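Local coordinates for protein gingipain R2 Pro-Domain (Porphyromonas gingivalis, PDB 4IEF) that is the pro-domain of an arginine-specific cysteine protease and probably keeps that protease latent, as propeptides of this kind commonly do, until it is removed, at residues A[37-50]-A[91-103]. Numbering follows the deposited sequence.
Sequences FTGVQTSKGVAQVP and IEKKDVLIAPSKG
Q48, in the second strand of the hairpin 37-42/45-50, forms a single beta bridge with I98 in the extended run that follows strand 79-93. Q48 N donates to L97 O at 2.8 Å, with the donor in the carbonyl plane, while Q48 O accepts from A99 N at 2.9 Å; that bond is nearly straight at the hydrogen (178°), though the donor stands above the plane of the Q48 carbonyl. Beside the bridge, A47 CB rests on A99 CA at 3.6 Å. The methyl of A99 also meets V40 CG2 and V49 CG2, so both hairpin strands touch this one small residue. L97 lies over the turn end. Its CG, anti to the backbone N (chi1 175°), is set against A47 CB, and the turn at chi2 (66°) brings CD2 to 3.4 Å from V46 O and 3.6 Å from K44 O. T42 OG1 donates to G45 O (2.6 Å) across the ends of the type I turn T42-G45; Y118 OH also bonds to T42 OG1, and the Y118 side chain packs on A47, L97 and P100. At the other end of the contact, I98 CD1 touches P50 CG and approaches F37 CE2. The F37 ring receives K93 NZ over one face, 3.9 Å from the centroid and offset toward the rim. The lysine, extended beyond CG, comes from the direction opposite to the phenylalanine. F37 also touches L163 of strand 162-176, and L163 is hydrogen-bonded to K93 through the backbone. The contact thus ties a two-stranded hairpin to the chain leaving the larger antiparallel sheet: two backbone bonds fix the register, small apolar groups allow close approach, and a cation-pi pair, probably favourable to the ammonium charge, joins the hairpin to the end of strand 79-93.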
loop_
_atom_site.group_PDB
_atom_site.type_symbol
_atom_site.label_atom_id
_atom_site.label_comp_id
_atom_site.label_asym_id
_atom_site.label_seq_id
_atom_site.Cartn_x
_atom_site.Cartn_y
_atom_site.Cartn_z
ATOM N N PHE A 37 -10.368 18.668 -22.434
ATOM C CA PHE A 37 -9.349 18.505 -23.467
ATOM C C PHE A 37 -8.247 19.526 -23.239
ATOM O O PHE A 37 -8.527 20.717 -23.092
ATOM C CB PHE A 37 -9.961 18.637 -24.876
ATOM C CG PHE A 37 -10.956 17.558 -25.223
ATOM C CD1 PHE A 37 -12.322 17.755 -25.026
ATOM C CD2 PHE A 37 -10.533 16.341 -25.746
ATOM C CE1 PHE A 37 -13.244 16.749 -25.342
ATOM C CE2 PHE A 37 -11.452 15.338 -26.057
ATOM C CZ PHE A 37 -12.803 15.546 -25.848
ATOM N N THR A 38 -7.001 19.051 -23.153
ATOM C CA THR A 38 -5.811 19.881 -22.948
ATOM C C THR A 38 -5.038 19.947 -24.272
ATOM O O THR A 38 -4.664 18.911 -24.827
ATOM C CB THR A 38 -4.965 19.319 -21.783
ATOM O OG1 THR A 38 -5.797 19.158 -20.635
ATOM C CG2 THR A 38 -3.773 20.203 -21.430
ATOM N N GLY A 39 -4.836 21.159 -24.767
ATOM C CA GLY A 39 -4.097 21.409 -25.997
ATOM C C GLY A 39 -2.607 21.206 -25.803
ATOM O O GLY A 39 -2.016 21.773 -24.880
ATOM N N VAL A 40 -1.995 20.372 -26.652
ATOM C CA VAL A 40 -0.558 20.086 -26.596
ATOM C C VAL A 40 0.071 20.310 -27.987
ATOM O O VAL A 40 -0.596 20.157 -29.012
ATOM C CB VAL A 40 -0.214 18.672 -26.035
ATOM C CG1 VAL A 40 -0.598 18.530 -24.566
ATOM C CG2 VAL A 40 -0.838 17.560 -26.866
ATOM N N GLN A 41 1.370 20.620 -27.988
ATOM C CA GLN A 41 2.182 20.859 -29.172
ATOM C C GLN A 41 2.607 19.553 -29.823
ATOM O O GLN A 41 3.251 18.725 -29.175
ATOM C CB GLN A 41 3.430 21.688 -28.802
ATOM C CG GLN A 41 4.168 22.261 -30.012
ATOM C CD GLN A 41 5.157 23.331 -29.634
ATOM O OE1 GLN A 41 6.031 23.144 -28.776
ATOM N NE2 GLN A 41 5.064 24.471 -30.296
ATOM N N THR A 42 2.259 19.369 -31.106
ATOM C CA THR A 42 2.694 18.170 -31.825
ATOM C C THR A 42 3.175 18.554 -33.232
ATOM O O THR A 42 2.948 19.680 -33.674
ATOM C CB THR A 42 1.603 17.069 -31.876
ATOM O OG1 THR A 42 0.637 17.359 -32.881
ATOM C CG2 THR A 42 0.925 16.810 -30.538
ATOM N N SER A 43 3.808 17.598 -33.936
ATOM C CA SER A 43 4.291 17.745 -35.313
ATOM C C SER A 43 3.140 18.000 -36.294
ATOM O O SER A 43 3.360 18.625 -37.330
ATOM C CB SER A 43 5.061 16.499 -35.739
ATOM O OG SER A 43 4.268 15.328 -35.615
ATOM N N LYS A 44 1.919 17.521 -35.968
ATOM C CA LYS A 44 0.714 17.698 -36.789
ATOM C C LYS A 44 -0.115 18.918 -36.321
ATOM O O LYS A 44 -1.250 19.096 -36.759
ATOM C CB LYS A 44 -0.147 16.418 -36.764
ATOM C CG LYS A 44 0.465 15.235 -37.500
ATOM C CD LYS A 44 -0.433 14.005 -37.418
ATOM C CE LYS A 44 0.216 12.766 -37.991
ATOM N NZ LYS A 44 0.326 12.808 -39.476
ATOM N N GLY A 45 0.474 19.751 -35.463
ATOM C CA GLY A 45 -0.167 20.938 -34.907
ATOM C C GLY A 45 -0.672 20.715 -33.497
ATOM O O GLY A 45 -0.195 19.814 -32.801
ATOM N N VAL A 46 -1.642 21.528 -33.060
ATOM C CA VAL A 46 -2.223 21.417 -31.717
ATOM C C VAL A 46 -3.150 20.215 -31.659
ATOM O O VAL A 46 -4.118 20.134 -32.421
ATOM C CB VAL A 46 -2.949 22.708 -31.254
ATOM C CG1 VAL A 46 -3.598 22.526 -29.879
ATOM C CG2 VAL A 46 -1.985 23.868 -31.229
ATOM N N ALA A 47 -2.838 19.290 -30.752
ATOM C CA ALA A 47 -3.608 18.081 -30.507
ATOM C C ALA A 47 -4.229 18.144 -29.113
ATOM O O ALA A 47 -3.775 18.926 -28.275
ATOM C CB ALA A 47 -2.721 16.859 -30.653
ATOM N N GLN A 48 -5.273 17.343 -28.869
ATOM C CA GLN A 48 -5.992 17.357 -27.597
ATOM C C GLN A 48 -5.726 16.123 -26.751
ATOM O O GLN A 48 -5.805 14.997 -27.247
ATOM C CB GLN A 48 -7.512 17.497 -27.835
ATOM C CG GLN A 48 -7.940 18.767 -28.586
ATOM C CD GLN A 48 -7.526 20.057 -27.912
ATOM O OE1 GLN A 48 -7.640 20.220 -26.694
ATOM N NE2 GLN A 48 -7.036 21.008 -28.694
ATOM N N VAL A 49 -5.416 16.347 -25.463
ATOM C CA VAL A 49 -5.226 15.284 -24.480
ATOM C C VAL A 49 -6.551 15.198 -23.694
ATOM O O VAL A 49 -6.862 16.111 -22.925
ATOM C CB VAL A 49 -3.985 15.460 -23.553
ATOM C CG1 VAL A 49 -3.954 14.394 -22.455
ATOM C CG2 VAL A 49 -2.690 15.437 -24.346
ATOM N N PRO A 50 -7.365 14.148 -23.911
ATOM C CA PRO A 50 -8.634 14.050 -23.172
ATOM C C PRO A 50 -8.428 13.589 -21.730
ATOM O O PRO A 50 -7.551 12.773 -21.462
ATOM C CB PRO A 50 -9.442 13.018 -23.974
ATOM C CG PRO A 50 -8.581 12.630 -25.154
ATOM C CD PRO A 50 -7.180 12.990 -24.806
ATOM N N ILE A 91 -22.065 10.729 -28.453
ATOM C CA ILE A 91 -22.126 11.970 -29.223
ATOM C C ILE A 91 -20.840 12.037 -30.054
ATOM O O ILE A 91 -19.811 11.486 -29.643
ATOM C CB ILE A 91 -22.361 13.248 -28.356
ATOM C CG1 ILE A 91 -21.359 13.358 -27.181
ATOM C CG2 ILE A 91 -23.808 13.316 -27.866
ATOM C CD1 ILE A 91 -21.072 14.801 -26.705
ATOM N N GLU A 92 -20.906 12.660 -31.229
ATOM C CA GLU A 92 -19.750 12.751 -32.110
ATOM C C GLU A 92 -19.159 14.150 -32.134
ATOM O O GLU A 92 -19.889 15.142 -32.199
ATOM C CB GLU A 92 -20.106 12.312 -33.535
ATOM C CG GLU A 92 -19.970 10.817 -33.751
ATOM C CD GLU A 92 -19.862 10.333 -35.185
ATOM O OE1 GLU A 92 -19.932 11.165 -36.118
ATOM O OE2 GLU A 92 -19.702 9.105 -35.373
ATOM N N LYS A 93 -17.822 14.209 -32.077
ATOM C CA LYS A 93 -17.018 15.421 -32.162
ATOM C C LYS A 93 -16.177 15.306 -33.442
ATOM O O LYS A 93 -15.358 14.387 -33.558
ATOM C CB LYS A 93 -16.160 15.580 -30.898
ATOM C CG LYS A 93 -16.080 17.009 -30.390
ATOM C CD LYS A 93 -15.007 17.163 -29.316
ATOM C CE LYS A 93 -14.754 18.611 -28.967
ATOM N NZ LYS A 93 -13.472 18.790 -28.237
ATOM N N LYS A 94 -16.441 16.177 -34.433
ATOM C CA LYS A 94 -15.760 16.119 -35.728
ATOM C C LYS A 94 -14.565 17.074 -35.814
ATOM O O LYS A 94 -14.508 18.071 -35.092
ATOM C CB LYS A 94 -16.741 16.378 -36.876
ATOM C CG LYS A 94 -17.630 15.176 -37.167
ATOM C CD LYS A 94 -18.428 15.355 -38.441
ATOM C CE LYS A 94 -19.340 14.177 -38.679
ATOM N NZ LYS A 94 -20.381 14.479 -39.697
ATOM N N ASP A 95 -13.607 16.732 -36.711
ATOM C CA ASP A 95 -12.349 17.435 -37.009
ATOM C C ASP A 95 -11.541 17.682 -35.719
ATOM O O ASP A 95 -11.074 18.791 -35.446
ATOM C CB ASP A 95 -12.596 18.739 -37.797
ATOM C CG ASP A 95 -11.376 19.260 -38.539
ATOM O OD1 ASP A 95 -10.719 18.458 -39.249
ATOM O OD2 ASP A 95 -11.093 20.473 -38.433
ATOM N N VAL A 96 -11.386 16.617 -34.931
ATOM C CA VAL A 96 -10.654 16.633 -33.674
ATOM C C VAL A 96 -9.323 15.934 -33.887
ATOM O O VAL A 96 -9.281 14.855 -34.481
ATOM C CB VAL A 96 -11.468 15.969 -32.523
ATOM C CG1 VAL A 96 -10.720 16.032 -31.195
ATOM C CG2 VAL A 96 -12.845 16.602 -32.382
ATOM N N LEU A 97 -8.240 16.548 -33.411
ATOM C CA LEU A 97 -6.928 15.920 -33.455
ATOM C C LEU A 97 -6.599 15.472 -32.038
ATOM O O LEU A 97 -6.384 16.316 -31.166
ATOM C CB LEU A 97 -5.851 16.857 -34.045
ATOM C CG LEU A 97 -4.396 16.348 -34.027
ATOM C CD1 LEU A 97 -4.206 15.144 -34.943
ATOM C CD2 LEU A 97 -3.430 17.450 -34.408
ATOM N N ILE A 98 -6.664 14.151 -31.786
ATOM C CA ILE A 98 -6.352 13.561 -30.481
ATOM C C ILE A 98 -4.854 13.299 -30.443
ATOM O O ILE A 98 -4.303 12.747 -31.402
ATOM C CB ILE A 98 -7.195 12.286 -30.183
ATOM C CG1 ILE A 98 -8.708 12.613 -30.048
ATOM C CG2 ILE A 98 -6.672 11.480 -28.966
ATOM C CD1 ILE A 98 -9.166 13.500 -28.838
ATOM N N ALA A 99 -4.198 13.716 -29.339
ATOM C CA ALA A 99 -2.763 13.559 -29.120
ATOM C C ALA A 99 -2.350 12.081 -29.037
ATOM O O ALA A 99 -3.097 11.272 -28.480
ATOM C CB ALA A 99 -2.354 14.285 -27.852
ATOM N N PRO A 100 -1.163 11.709 -29.577
ATOM C CA PRO A 100 -0.729 10.310 -29.488
ATOM C C PRO A 100 -0.120 10.009 -28.119
ATOM O O PRO A 100 0.466 10.889 -27.483
ATOM C CB PRO A 100 0.297 10.196 -30.614
ATOM C CG PRO A 100 0.873 11.558 -30.726
ATOM C CD PRO A 100 -0.152 12.545 -30.258
ATOM N N SER A 101 -0.268 8.767 -27.656
ATOM C CA SER A 101 0.260 8.376 -26.355
ATOM C C SER A 101 1.783 8.321 -26.344
ATOM O O SER A 101 2.403 7.916 -27.326
ATOM C CB SER A 101 -0.312 7.036 -25.922
ATOM O OG SER A 101 0.125 6.695 -24.618
ATOM N N LYS A 102 2.371 8.755 -25.225
ATOM C CA LYS A 102 3.811 8.711 -24.978
ATOM C C LYS A 102 4.189 7.332 -24.415
ATOM O O LYS A 102 5.374 7.011 -24.294
ATOM C CB LYS A 102 4.225 9.820 -23.993
ATOM C CG LYS A 102 4.171 11.222 -24.567
ATOM C CD LYS A 102 4.719 12.225 -23.565
ATOM C CE LYS A 102 4.519 13.637 -24.048
ATOM N NZ LYS A 102 5.143 14.630 -23.134
ATOM N N GLY A 103 3.168 6.542 -24.086
ATOM C CA GLY A 103 3.317 5.209 -23.519
ATOM C C GLY A 103 3.731 5.275 -22.066
ATOM O O GLY A 103 3.535 6.303 -21.404
#